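Local coordinates for protein N-acetyl-L-2,4-diaminobutyric acid deacetylase (Ruegeria pomeroyi, PDB 6TWL) that probably deacetylates N-acetyl-L-2,4-diaminobutyric acid with the help of zinc, a step in the bacterial breakdown of the stress protectant ectoine, at residues A[4-9]-A[20-25]; A[41-46]-A[78-83]; A[176-181]-A[245-250]; A[266-271]-A[283-288]. All coordinates share one frame; numbering follows the deposited sequence.

Contact 1: residues A[4-9]-A[20-25]; sequences NPISPT and GFLKLP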
loop_
_atom_site.group_PDB
_atom_site.type_symbol
_atom_site.label_atom_id
_atom_site.label_comp_id
_atom_site.label_asym_id
_atom_site.label_seq_id
_atom_site.Cartn_x
_atom_site.Cartn_y
_atom_site.Cartn_z
ATOM N N ASN A 4 20.670 12.703 12.169
ATOM C CA ASN A 4 19.879 12.930 10.960
ATOM C C ASN A 4 19.277 14.330 10.977
ATOM O O ASN A 4 18.650 14.719 11.969
ATOM C CB ASN A 4 18.776 11.879 10.813
ATOM C CG ASN A 4 17.905 12.103 9.579
ATOM O OD1 ASN A 4 17.267 13.144 9.429
ATOM N ND2 ASN A 4 17.908 11.134 8.674
ATOM N N PRO A 5 19.414 15.099 9.895
ATOM C CA PRO A 5 18.977 16.497 9.890
ATOM C C PRO A 5 17.485 16.712 9.670
ATOM O O PRO A 5 17.074 17.861 9.491
ATOM C CB PRO A 5 19.777 17.080 8.717
ATOM C CG PRO A 5 19.856 15.943 7.757
ATOM C CD PRO A 5 20.038 14.712 8.615
ATOM N N ILE A 6 16.660 15.671 9.662
ATOM C CA ILE A 6 15.233 15.853 9.417
ATOM C C ILE A 6 14.548 16.244 10.718
ATOM O O ILE A 6 14.683 15.560 11.740
ATOM C CB ILE A 6 14.609 14.586 8.815
ATOM C CG1 ILE A 6 15.098 14.399 7.377
ATOM C CG2 ILE A 6 13.086 14.663 8.866
ATOM C CD1 ILE A 6 14.424 13.272 6.634
ATOM N N SER A 7 13.809 17.352 10.682
ATOM C CA SER A 7 13.126 17.880 11.850
ATOM C C SER A 7 11.666 18.129 11.499
ATOM O O SER A 7 11.374 18.752 10.462
ATOM C CB SER A 7 13.785 19.178 12.331
ATOM O OG SER A 7 13.162 20.306 11.739
ATOM N N PRO A 8 10.721 17.665 12.315
ATOM C CA PRO A 8 9.317 18.007 12.074
ATOM C C PRO A 8 9.044 19.457 12.441
ATOM O O PRO A 8 9.575 19.977 13.425
ATOM C CB PRO A 8 8.548 17.049 12.994
ATOM C CG PRO A 8 9.552 16.031 13.448
ATOM C CD PRO A 8 10.871 16.728 13.440
ATOM N N THR A 9 8.209 20.112 11.635
ATOM C CA THR A 9 7.736 21.444 11.989
ATOM C C THR A 9 6.683 21.414 13.089
ATOM O O THR A 9 6.288 22.479 13.576
ATOM C CB THR A 9 7.166 22.160 10.760
ATOM O OG1 THR A 9 5.933 21.542 10.371
ATOM C CG2 THR A 9 8.152 22.100 9.599
ATOM N N GLY A 20 1.603 19.559 9.787
ATOM C CA GLY A 20 2.902 20.143 9.520
ATOM C C GLY A 20 3.684 19.377 8.480
ATOM O O GLY A 20 3.116 18.790 7.557
ATOM N N PHE A 21 5.008 19.390 8.629
ATOM C CA PHE A 21 5.899 18.769 7.663
ATOM C C PHE A 21 7.093 18.146 8.370
ATOM O O PHE A 21 7.424 18.493 9.507
ATOM C CB PHE A 21 6.428 19.769 6.629
ATOM C CG PHE A 21 5.362 20.567 5.941
ATOM C CD1 PHE A 21 4.867 21.725 6.516
ATOM C CD2 PHE A 21 4.878 20.175 4.706
ATOM C CE1 PHE A 21 3.896 22.466 5.879
ATOM C CE2 PHE A 21 3.906 20.914 4.063
ATOM C CZ PHE A 21 3.414 22.061 4.651
ATOM N N LEU A 22 7.730 17.207 7.674
ATOM C CA LEU A 22 9.101 16.813 7.965
ATOM C C LEU A 22 10.018 17.571 7.014
ATOM O O LEU A 22 9.817 17.539 5.796
ATOM C CB LEU A 22 9.291 15.303 7.799
ATOM C CG LEU A 22 8.387 14.358 8.591
ATOM C CD1 LEU A 22 8.460 12.955 8.011
ATOM C CD2 LEU A 22 8.775 14.352 10.061
ATOM N N LYS A 23 11.013 18.259 7.567
ATOM C CA LYS A 23 11.862 19.164 6.803
ATOM C C LYS A 23 13.329 18.800 7.002
ATOM O O LYS A 23 13.762 18.560 8.134
ATOM C CB LYS A 23 11.606 20.615 7.230
ATOM C CG LYS A 23 12.592 21.627 6.673
ATOM C CD LYS A 23 12.223 23.046 7.087
ATOM C CE LYS A 23 12.254 23.206 8.601
ATOM N NZ LYS A 23 11.763 24.543 9.042
ATOM N N LEU A 24 14.081 18.732 5.903
ATOM C CA LEU A 24 15.544 18.706 5.948
ATOM C C LEU A 24 16.035 19.770 4.976
ATOM O O LEU A 24 15.719 19.701 3.771
ATOM C CB LEU A 24 16.151 17.336 5.622
ATOM C CG LEU A 24 15.971 16.679 4.256
ATOM C CD1 LEU A 24 17.092 15.682 3.955
ATOM C CD2 LEU A 24 14.644 15.984 4.276
ATOM N N PRO A 25 16.775 20.774 5.446
ATOM C CA PRO A 25 17.117 21.908 4.576
ATOM C C PRO A 25 17.988 21.561 3.378
ATOM O O PRO A 25 17.982 22.336 2.417
ATOM C CB PRO A 25 17.827 22.870 5.534
ATOM C CG PRO A 25 17.198 22.578 6.854
ATOM C CD PRO A 25 16.982 21.090 6.869
#

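Contact 2: residues A[41-46]-A[78-83]; sequences TVIKNG and EDVTGR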
loop_
_atom_site.group_PDB
_atom_site.type_symbol
_atom_site.label_atom_id
_atom_site.label_comp_id
_atom_site.label_asym_id
_atom_site.label_seq_id
_atom_site.Cartn_x
_atom_site.Cartn_y
_atom_site.Cartn_z
ATOM N N THR A 41 0.387 14.710 9.359
ATOM C CA THR A 41 -0.510 15.078 10.440
ATOM C C THR A 41 -0.274 14.132 11.608
ATOM O O THR A 41 -0.132 12.919 11.418
ATOM C CB THR A 41 -1.975 15.019 9.990
ATOM O OG1 THR A 41 -2.240 16.083 9.066
ATOM C CG2 THR A 41 -2.914 15.142 11.183
ATOM N N VAL A 42 -0.204 14.687 12.814
ATOM C CA VAL A 42 -0.118 13.900 14.035
ATOM C C VAL A 42 -1.314 14.246 14.906
ATOM O O VAL A 42 -1.574 15.425 15.175
ATOM C CB VAL A 42 1.202 14.142 14.790
ATOM C CG1 VAL A 42 1.199 13.382 16.109
ATOM C CG2 VAL A 42 2.386 13.717 13.936
ATOM N N ILE A 43 -2.047 13.221 15.329
ATOM C CA ILE A 43 -3.174 13.365 16.239
ATOM C C ILE A 43 -2.896 12.454 17.424
ATOM O O ILE A 43 -2.879 11.225 17.279
ATOM C CB ILE A 43 -4.505 13.010 15.567
ATOM C CG1 ILE A 43 -4.705 13.877 14.326
ATOM C CG2 ILE A 43 -5.664 13.180 16.538
ATOM C CD1 ILE A 43 -5.920 13.517 13.542
ATOM N N LYS A 44 -2.661 13.048 18.589
ATOM C CA LYS A 44 -2.396 12.292 19.802
ATOM C C LYS A 44 -3.328 12.766 20.904
ATOM O O LYS A 44 -3.652 13.955 20.993
ATOM C CB LYS A 44 -0.936 12.426 20.252
ATOM C CG LYS A 44 -0.638 11.712 21.567
ATOM C CD LYS A 44 0.718 12.077 22.137
ATOM C CE LYS A 44 1.169 11.047 23.165
ATOM N NZ LYS A 44 1.806 9.856 22.527
ATOM N N ASN A 45 -3.762 11.823 21.737
ATOM C CA ASN A 45 -4.650 12.118 22.848
ATOM C C ASN A 45 -4.605 10.947 23.817
ATOM O O ASN A 45 -4.500 9.794 23.393
ATOM C CB ASN A 45 -6.083 12.358 22.364
ATOM C CG ASN A 45 -6.989 12.866 23.462
ATOM O OD1 ASN A 45 -6.673 13.842 24.143
ATOM N ND2 ASN A 45 -8.127 12.204 23.643
ATOM N N GLY A 46 -4.681 11.253 25.109
ATOM C CA GLY A 46 -4.680 10.241 26.144
ATOM C C GLY A 46 -3.517 9.283 26.001
ATOM O O GLY A 46 -2.405 9.654 25.612
ATOM N N GLU A 78 -10.253 14.186 20.700
ATOM C CA GLU A 78 -11.171 13.432 21.550
ATOM C C GLU A 78 -11.486 12.051 20.984
ATOM O O GLU A 78 -11.889 11.159 21.739
ATOM C CB GLU A 78 -12.469 14.230 21.745
ATOM C CG GLU A 78 -13.460 13.614 22.730
ATOM C CD GLU A 78 -14.674 14.494 22.973
ATOM O OE1 GLU A 78 -14.869 15.468 22.216
ATOM O OE2 GLU A 78 -15.438 14.207 23.920
ATOM N N ASP A 79 -11.307 11.850 19.675
ATOM C CA ASP A 79 -11.589 10.554 19.075
ATOM C C ASP A 79 -10.459 9.546 19.234
ATOM O O ASP A 79 -10.682 8.352 19.001
ATOM C CB ASP A 79 -11.928 10.703 17.589
ATOM C CG ASP A 79 -12.866 11.867 17.313
ATOM O OD1 ASP A 79 -12.599 12.647 16.376
ATOM O OD2 ASP A 79 -13.868 12.011 18.048
ATOM N N VAL A 80 -9.268 9.979 19.626
ATOM C CA VAL A 80 -8.085 9.131 19.603
ATOM C C VAL A 80 -7.690 8.772 21.028
ATOM O O VAL A 80 -7.769 9.605 21.939
ATOM C CB VAL A 80 -6.934 9.829 18.852
ATOM C CG1 VAL A 80 -5.673 8.980 18.870
ATOM C CG2 VAL A 80 -7.362 10.119 17.422
ATOM N N THR A 81 -7.288 7.518 21.217
ATOM C CA THR A 81 -6.672 7.047 22.456
ATOM C C THR A 81 -5.361 6.394 22.038
ATOM O O THR A 81 -5.330 5.212 21.679
ATOM C CB THR A 81 -7.576 6.075 23.209
ATOM O OG1 THR A 81 -8.007 5.034 22.321
ATOM C CG2 THR A 81 -8.791 6.804 23.760
ATOM N N GLY A 82 -4.283 7.169 22.077
ATOM C CA GLY A 82 -3.032 6.762 21.473
ATOM C C GLY A 82 -2.485 7.838 20.563
ATOM O O GLY A 82 -2.494 9.018 20.928
ATOM N N ARG A 83 -2.019 7.461 19.375
ATOM C CA ARG A 83 -1.428 8.447 18.484
ATOM C C ARG A 83 -1.496 7.955 17.045
ATOM O O ARG A 83 -1.241 6.779 16.771
ATOM C CB ARG A 83 0.024 8.742 18.876
ATOM C CG ARG A 83 0.753 9.621 17.879
ATOM C CD ARG A 83 2.142 9.988 18.358
ATOM N NE ARG A 83 2.973 8.816 18.602
ATOM C CZ ARG A 83 4.268 8.874 18.894
ATOM N NH1 ARG A 83 4.878 10.049 18.970
ATOM N NH2 ARG A 83 4.953 7.759 19.106
#

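Contact 3: residues A[176-181]-A[245-250]; sequences AFNAPY and DETVNL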
loop_
_atom_site.group_PDB
_atom_site.type_symbol
_atom_site.label_atom_id
_atom_site.label_comp_id
_atom_site.label_asym_id
_atom_site.label_seq_id
_atom_site.Cartn_x
_atom_site.Cartn_y
_atom_site.Cartn_z
ATOM N N ALA A 176 -9.261 -7.383 10.486
ATOM C CA ALA A 176 -9.980 -6.184 10.900
ATOM C C ALA A 176 -10.250 -5.271 9.709
ATOM O O ALA A 176 -11.367 -4.767 9.559
ATOM C CB ALA A 176 -9.193 -5.448 11.982
ATOM N N PHE A 177 -9.250 -5.070 8.839
ATOM C CA PHE A 177 -9.447 -4.240 7.649
ATOM C C PHE A 177 -10.683 -4.682 6.877
ATOM O O PHE A 177 -11.540 -3.862 6.532
ATOM C CB PHE A 177 -8.204 -4.285 6.752
ATOM C CG PHE A 177 -8.134 -3.158 5.745
ATOM C CD1 PHE A 177 -8.817 -3.235 4.541
ATOM C CD2 PHE A 177 -7.378 -2.025 6.007
ATOM C CE1 PHE A 177 -8.751 -2.200 3.617
ATOM C CE2 PHE A 177 -7.308 -0.988 5.088
ATOM C CZ PHE A 177 -7.996 -1.076 3.892
ATOM N N ASN A 178 -10.792 -5.985 6.610
ATOM C CA ASN A 178 -12.010 -6.588 6.067
ATOM C C ASN A 178 -12.374 -5.974 4.713
ATOM O O ASN A 178 -13.515 -5.579 4.462
ATOM C CB ASN A 178 -13.163 -6.477 7.071
ATOM C CG ASN A 178 -14.431 -7.161 6.594
ATOM O OD1 ASN A 178 -15.478 -6.527 6.470
ATOM N ND2 ASN A 178 -14.340 -8.456 6.312
ATOM N N ALA A 179 -11.378 -5.876 3.837
ATOM C CA ALA A 179 -11.628 -5.560 2.446
ATOM C C ALA A 179 -12.355 -6.743 1.813
ATOM O O ALA A 179 -12.384 -7.836 2.383
ATOM C CB ALA A 179 -10.312 -5.253 1.731
ATOM N N PRO A 180 -12.974 -6.559 0.642
ATOM C CA PRO A 180 -13.654 -7.699 -0.001
ATOM C C PRO A 180 -12.749 -8.896 -0.244
ATOM O O PRO A 180 -13.254 -10.017 -0.370
ATOM C CB PRO A 180 -14.166 -7.103 -1.320
ATOM C CG PRO A 180 -14.339 -5.658 -1.021
ATOM C CD PRO A 180 -13.212 -5.302 -0.093
ATOM N N TYR A 181 -11.435 -8.700 -0.305
ATOM C CA TYR A 181 -10.489 -9.788 -0.500
ATOM C C TYR A 181 -9.362 -9.667 0.516
ATOM O O TYR A 181 -8.914 -8.562 0.830
ATOM C CB TYR A 181 -9.931 -9.782 -1.926
ATOM C CG TYR A 181 -10.993 -9.992 -2.979
ATOM C CD1 TYR A 181 -11.698 -8.918 -3.507
ATOM C CD2 TYR A 181 -11.304 -11.266 -3.432
ATOM C CE1 TYR A 181 -12.677 -9.108 -4.465
ATOM C CE2 TYR A 181 -12.279 -11.466 -4.388
ATOM C CZ TYR A 181 -12.962 -10.384 -4.902
ATOM O OH TYR A 181 -13.935 -10.579 -5.855
ATOM N N ASP A 245 -18.014 -7.147 6.751
ATOM C CA ASP A 245 -18.728 -7.737 5.635
ATOM C C ASP A 245 -18.049 -9.043 5.242
ATOM O O ASP A 245 -17.114 -9.512 5.903
ATOM C CB ASP A 245 -18.786 -6.766 4.454
ATOM C CG ASP A 245 -19.530 -5.493 4.784
ATOM O OD1 ASP A 245 -20.759 -5.558 4.988
ATOM O OD2 ASP A 245 -18.884 -4.426 4.829
ATOM N N GLU A 246 -18.520 -9.630 4.147
ATOM C CA GLU A 246 -17.895 -10.825 3.609
ATOM C C GLU A 246 -16.497 -10.513 3.095
ATOM O O GLU A 246 -16.169 -9.370 2.760
ATOM C CB GLU A 246 -18.738 -11.400 2.474
ATOM C CG GLU A 246 -19.341 -10.331 1.566
ATOM C CD GLU A 246 -18.357 -9.759 0.553
ATOM O OE1 GLU A 246 -18.672 -8.708 -0.043
ATOM O OE2 GLU A 246 -17.288 -10.367 0.327
ATOM N N THR A 247 -15.674 -11.551 3.025
ATOM C CA THR A 247 -14.351 -11.434 2.441
ATOM C C THR A 247 -13.946 -12.788 1.880
ATOM O O THR A 247 -14.417 -13.832 2.337
ATOM C CB THR A 247 -13.335 -10.959 3.476
ATOM O OG1 THR A 247 -12.078 -10.703 2.836
ATOM C CG2 THR A 247 -13.178 -12.024 4.536
ATOM N N VAL A 248 -13.068 -12.759 0.883
ATOM C CA VAL A 248 -12.580 -13.967 0.228
ATOM C C VAL A 248 -11.083 -14.057 0.478
ATOM O O VAL A 248 -10.334 -13.131 0.142
ATOM C CB VAL A 248 -12.891 -13.966 -1.276
ATOM C CG1 VAL A 248 -12.238 -15.160 -1.951
ATOM C CG2 VAL A 248 -14.396 -13.977 -1.501
ATOM N N ASN A 249 -10.648 -15.166 1.070
ATOM C CA ASN A 249 -9.254 -15.338 1.450
ATOM C C ASN A 249 -8.481 -16.002 0.320
ATOM O O ASN A 249 -8.891 -17.047 -0.196
ATOM C CB ASN A 249 -9.149 -16.153 2.738
ATOM C CG ASN A 249 -9.421 -15.316 3.974
ATOM O OD1 ASN A 249 -8.515 -14.687 4.523
ATOM N ND2 ASN A 249 -10.675 -15.290 4.407
ATOM N N LEU A 250 -7.363 -15.388 -0.060
ATOM C CA LEU A 250 -6.598 -15.794 -1.227
ATOM C C LEU A 250 -5.123 -15.908 -0.876
ATOM O O LEU A 250 -4.627 -15.239 0.035
ATOM C CB LEU A 250 -6.767 -14.800 -2.380
ATOM C CG LEU A 250 -8.203 -14.471 -2.784
ATOM C CD1 LEU A 250 -8.245 -13.146 -3.516
ATOM C CD2 LEU A 250 -8.781 -15.584 -3.643
#

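Contact 4: residues A[266-271]-A[283-288]; sequences LFEMMI and LARVWP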
loop_
_atom_site.group_PDB
_atom_site.type_symbol
_atom_site.label_atom_id
_atom_site.label_comp_id
_atom_site.label_asym_id
_atom_site.label_seq_id
_atom_site.Cartn_x
_atom_site.Cartn_y
_atom_site.Cartn_z
ATOM N N LEU A 266 -2.407 -4.789 -29.092
ATOM C CA LEU A 266 -3.648 -4.319 -28.493
ATOM C C LEU A 266 -4.196 -5.403 -27.571
ATOM O O LEU A 266 -4.291 -6.571 -27.958
ATOM C CB LEU A 266 -4.651 -3.950 -29.589
ATOM C CG LEU A 266 -6.088 -3.568 -29.236
ATOM C CD1 LEU A 266 -6.154 -2.141 -28.717
ATOM C CD2 LEU A 266 -6.969 -3.709 -30.471
ATOM N N PHE A 267 -4.544 -5.018 -26.348
ATOM C CA PHE A 267 -4.785 -5.961 -25.264
ATOM C C PHE A 267 -6.284 -6.145 -25.054
ATOM O O PHE A 267 -6.996 -5.177 -24.764
ATOM C CB PHE A 267 -4.110 -5.465 -23.986
ATOM C CG PHE A 267 -4.258 -6.390 -22.815
ATOM C CD1 PHE A 267 -3.537 -7.572 -22.751
ATOM C CD2 PHE A 267 -5.107 -6.070 -21.771
ATOM C CE1 PHE A 267 -3.668 -8.420 -21.670
ATOM C CE2 PHE A 267 -5.246 -6.914 -20.687
ATOM C CZ PHE A 267 -4.523 -8.091 -20.634
ATOM N N GLU A 268 -6.757 -7.384 -25.191
ATOM C CA GLU A 268 -8.166 -7.726 -24.993
ATOM C C GLU A 268 -8.271 -8.749 -23.868
ATOM O O GLU A 268 -7.964 -9.930 -24.057
ATOM C CB GLU A 268 -8.804 -8.272 -26.266
ATOM C CG GLU A 268 -10.203 -8.830 -26.026
ATOM C CD GLU A 268 -10.813 -9.453 -27.262
ATOM O OE1 GLU A 268 -10.072 -9.707 -28.235
ATOM O OE2 GLU A 268 -12.039 -9.689 -27.256
ATOM N N MET A 269 -8.710 -8.297 -22.699
ATOM C CA MET A 269 -8.926 -9.210 -21.588
ATOM C C MET A 269 -10.240 -9.956 -21.764
ATOM O O MET A 269 -11.259 -9.358 -22.114
ATOM C CB MET A 269 -8.926 -8.452 -20.270
ATOM C CG MET A 269 -9.300 -9.332 -19.106
ATOM S SD MET A 269 -8.180 -9.045 -17.741
ATOM C CE MET A 269 -6.909 -10.274 -18.022
ATOM N N MET A 270 -10.222 -11.264 -21.508
ATOM C CA MET A 270 -11.406 -12.086 -21.705
ATOM C C MET A 270 -12.184 -12.374 -20.421
ATOM O O MET A 270 -13.322 -12.844 -20.515
ATOM C CB MET A 270 -11.013 -13.408 -22.389
ATOM C CG MET A 270 -10.203 -13.252 -23.687
ATOM S SD MET A 270 -11.024 -12.249 -24.940
ATOM C CE MET A 270 -12.501 -13.220 -25.228
ATOM N N ILE A 271 -11.631 -12.094 -19.233
ATOM C CA ILE A 271 -12.242 -12.526 -17.973
ATOM C C ILE A 271 -12.499 -11.339 -17.030
ATOM O O ILE A 271 -11.749 -10.356 -17.012
ATOM C CB ILE A 271 -11.362 -13.616 -17.292
ATOM C CG1 ILE A 271 -11.184 -14.841 -18.196
ATOM C CG2 ILE A 271 -11.970 -14.116 -15.978
ATOM C CD1 ILE A 271 -12.488 -15.368 -18.820
ATOM N N LEU A 283 -7.311 -16.173 -20.583
ATOM C CA LEU A 283 -7.329 -14.934 -19.814
ATOM C C LEU A 283 -7.438 -13.698 -20.699
ATOM O O LEU A 283 -8.191 -12.772 -20.379
ATOM C CB LEU A 283 -6.067 -14.814 -18.956
ATOM C CG LEU A 283 -5.811 -15.796 -17.814
ATOM C CD1 LEU A 283 -4.378 -15.642 -17.328
ATOM C CD2 LEU A 283 -6.792 -15.568 -16.678
ATOM N N ALA A 284 -6.699 -13.664 -21.805
ATOM C CA ALA A 284 -6.571 -12.444 -22.584
ATOM C C ALA A 284 -6.069 -12.776 -23.980
ATOM O O ALA A 284 -5.473 -13.832 -24.214
ATOM C CB ALA A 284 -5.625 -11.447 -21.904
ATOM N N ARG A 285 -6.325 -11.852 -24.902
ATOM C CA ARG A 285 -5.786 -11.889 -26.252
ATOM C C ARG A 285 -4.995 -10.615 -26.509
ATOM O O ARG A 285 -5.344 -9.539 -26.016
ATOM C CB ARG A 285 -6.891 -12.013 -27.307
ATOM C CG ARG A 285 -7.513 -13.386 -27.431
ATOM C CD ARG A 285 -8.672 -13.349 -28.413
ATOM N NE ARG A 285 -9.450 -14.582 -28.393
ATOM C CZ ARG A 285 -10.757 -14.641 -28.628
ATOM N NH1 ARG A 285 -11.434 -13.533 -28.901
ATOM N NH2 ARG A 285 -11.387 -15.807 -28.587
ATOM N N VAL A 286 -3.930 -10.741 -27.294
ATOM C CA VAL A 286 -3.094 -9.611 -27.677
ATOM C C VAL A 286 -3.088 -9.541 -29.196
ATOM O O VAL A 286 -2.525 -10.416 -29.865
ATOM C CB VAL A 286 -1.671 -9.728 -27.118
ATOM C CG1 VAL A 286 -0.827 -8.558 -27.585
ATOM C CG2 VAL A 286 -1.709 -9.774 -25.602
ATOM N N TRP A 287 -3.715 -8.501 -29.743
ATOM C CA TRP A 287 -3.851 -8.364 -31.187
ATOM C C TRP A 287 -2.625 -7.679 -31.769
ATOM O O TRP A 287 -2.264 -6.583 -31.324
ATOM C CB TRP A 287 -5.105 -7.578 -31.536
ATOM C CG TRP A 287 -6.324 -8.355 -31.205
ATOM C CD1 TRP A 287 -6.976 -8.386 -30.008
ATOM C CD2 TRP A 287 -7.023 -9.255 -32.070
ATOM N NE1 TRP A 287 -8.050 -9.241 -30.079
ATOM C CE2 TRP A 287 -8.099 -9.787 -31.336
ATOM C CE3 TRP A 287 -6.846 -9.659 -33.398
ATOM C CZ2 TRP A 287 -8.988 -10.706 -31.881
ATOM C CZ3 TRP A 287 -7.739 -10.567 -33.940
ATOM C CH2 TRP A 287 -8.799 -11.076 -33.185
ATOM N N PRO A 288 -1.968 -8.288 -32.753
ATOM C CA PRO A 288 -0.791 -7.653 -33.348
ATOM C C PRO A 288 -1.200 -6.449 -34.178
ATOM O O PRO A 288 -2.239 -6.454 -34.842
ATOM C CB PRO A 288 -0.198 -8.764 -34.218
ATOM C CG PRO A 288 -1.406 -9.534 -34.657
ATOM C CD PRO A 288 -2.337 -9.529 -33.460
#

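Contact 1: residues A[4-9]-A[20-25]
Ile6 lies against Leu22 and Leu24 where strand 7-8 joins the edge of strand 16-24, and its side chain can be followed outward. CB sits near the backbone carbonyl of Lys23 and divides into two branches. CG2, anti to the backbone N, reaches Leu22 CB at 4.0 Å. The other branch leans over Leu24: Ile6 CG1 meets Leu24 CD2 at 3.5 Å, and its tip, Ile6 CD1, stays on that same methyl at 3.6 Å. A beta-branched residue suits the place because it touches two leucines at once. On the Leu22 side Pro8 adds its ring, CG lying 3.9 Å from Leu22 CD2, and Tyr128 of helix 121-133 closes over Ile6, Pro8 and Leu22.

The backbones pair antiparallel, with Ser7 and Lys23 exchanging both bonds. Pro8 has no N-H to give, which costs nothing here because it occupies a non-hydrogen-bonded position. Beyond it Thr9 grips Phe21 twice: Thr9 N donates to Phe21 O at 2.8 Å, while Phe21 N donates to Thr9 OG1 at 2.9 Å. The threonine hydroxyl thus takes the place of a backbone carbonyl, so the hairpin pairing continues past the end of the short strand.

Contact 2: residues A[41-46]-A[78-83]
Gly82 N donates to Asn45 O at 2.9 Å in an almost straight bond (178° at the hydrogen), and the return bond runs from Asn45 N to Gly82 O. Together they make this an antiparallel hydrogen-bonded pair. Gly82 has a positive phi, 129°, and a side chain there would be jammed against the carbonyl of Thr81, so glycine fits where the chain enters its strand.

Asn45 adds a third bond through its side chain. With CG anti to the backbone N (chi1 -172°), the amide reaches back to the turn, and ND2 donates to Val80 O at 3.1 Å with that oxygen near the amide plane. An alanine here would lose that donor, probably leaving Val80 O without this mate and the turn before Gly82 freer to shift.

On the same side of the sheet Ile43 CG2 meets Val80 CG2 at 3.6 Å, the two branched side chains crossing at about a right angle. On the other face Lys44 and Arg83 run their aliphatic parts together, Lys44 CB lying 4.0 Å from Arg83 CG. Their charges come close too: Lys44 NZ sits over one face of the guanidinium, toward its rim, a proximity likely to be mildly unfavourable. Arg83 is held by Leu12 O and Thr50 OG1, and Lys44 also touches Asp15. Strand 82-87 lies between its antiparallel neighbour 36-45 and the parallel strand 50-54, to which helix 63-74 links it in a beta-alpha-beta crossover, as in the alpha/beta core of zinc exopeptidase relatives.

Contact 3: residues A[176-181]-A[245-250]
Asn178 holds the backbone of Asp245 with both ends of its amide. OD1 accepts from Asp245 N at 2.6 Å, and ND2 donates to Asp245 O at 3.0 Å, approaching that oxygen from above its carbonyl plane. CG stands anti to the backbone N (chi1 -176°), which carries the amide across to segment 245-250. Further along, Thr247 OG1 lies 2.9 Å from Ala179 O and is also hydrogen-bonded to Ser182 OG. Then Val248 N donates to Pro180 O at 3.0 Å, and true strand pairing begins.

Tyr181 and Val248 form a parallel bridge, placing strand 248-251 on the outside of strand 181-184 at one border of the large mixed sheet. Their side chains lie side by side, Tyr181 CD2 coming within 3.8 Å of Val248 CB; the same ring carbon meets Leu250 CD1 at 3.6 Å.

In the next shell, Leu306 of strand 305-311 packs on Tyr181, Val248 and Leu250. Lys226 of helix 218-234 reaches both partners of the first clasp, as a hydrogen-bond donor to Asn178 OD1 and in a salt bridge with Asp245 OD2. Asn178 itself follows helix 167-177 with positive phi (60°), a conformation asparagine tolerates well, and Ile223 packs on Ala179 and Pro180 just after it.

Contact 4: residues A[266-271]-A[283-288]
Leu266 with Trp287 and Glu268 with Arg285 are hydrogen-bonded pairs of two antiparallel strands whose directions differ by 158°, and Met270 N extends the pairing by donating to Leu283 O.

One face carries the polar side chains. Glu268 reaches diagonally to Trp287, where NE1 donates to Glu268 OE1 at 2.8 Å. The bond is straight, 169° at the hydrogen, and the oxygen lies near the indole plane; carboxylate and ring are themselves nearly coplanar. The extended glutamate has the length to reach the ring edge, and tryptophan offers a single directed N-H there. A phenylalanine in place of Trp287 would lack that N-H and would probably leave the Glu268 carboxylate without this partner and freer to turn. Arg285, the direct cross-strand partner of Glu268, runs out beside the bonded pair, its NH1 4.1 Å from Glu268 OE1, beyond a salt bridge, though close enough that it would probably help to stabilise the negative charge. Met270 bends so that CE rests over one face of the guanidinium, 3.8 Å from Arg285 NH1.

The opposite face is apolar. Phe267 CE1 meets Ala284 CB at 3.6 Å, and Val286 CG2 comes to the edge of the same ring, 4.0 Å from CD1. The small alanine leaves space for the phenyl group, which also makes an edge-to-face contact with His311. Phe267 and Ala284 both touch Val322. On the other side of strand 282-287, Leu283 and Ala284 both face Tyr299, a classic beta bulge. Strands 297-300, 282-287, 265-269 and 315-316 form an antiparallel sheet whose apolar face packs on the sheet containing 305-311 and 321-326, in the manner of a beta sandwich.

Overall arrangement
Taken from the N terminus, the four contacts close one after another, none nesting within or crossing another. Contact 1 closes a short hairpin and puts strand 7-8 at one border of the mixed sheet. Strand 16-24 is followed in the chain by its sheet neighbour 36-45, where contact 2 closes a longer loop containing strand 50-54 and helix 63-74. Contact 3 spans 63 intervening residues and sets strand 248-251 at the sheet's other border, its centre about 37 Å from that of contact 1. Contact 4 belongs to a separate antiparallel sheet, about 29 Å from contact 3 between centres, and closes a short loop in the C-terminal all-beta part.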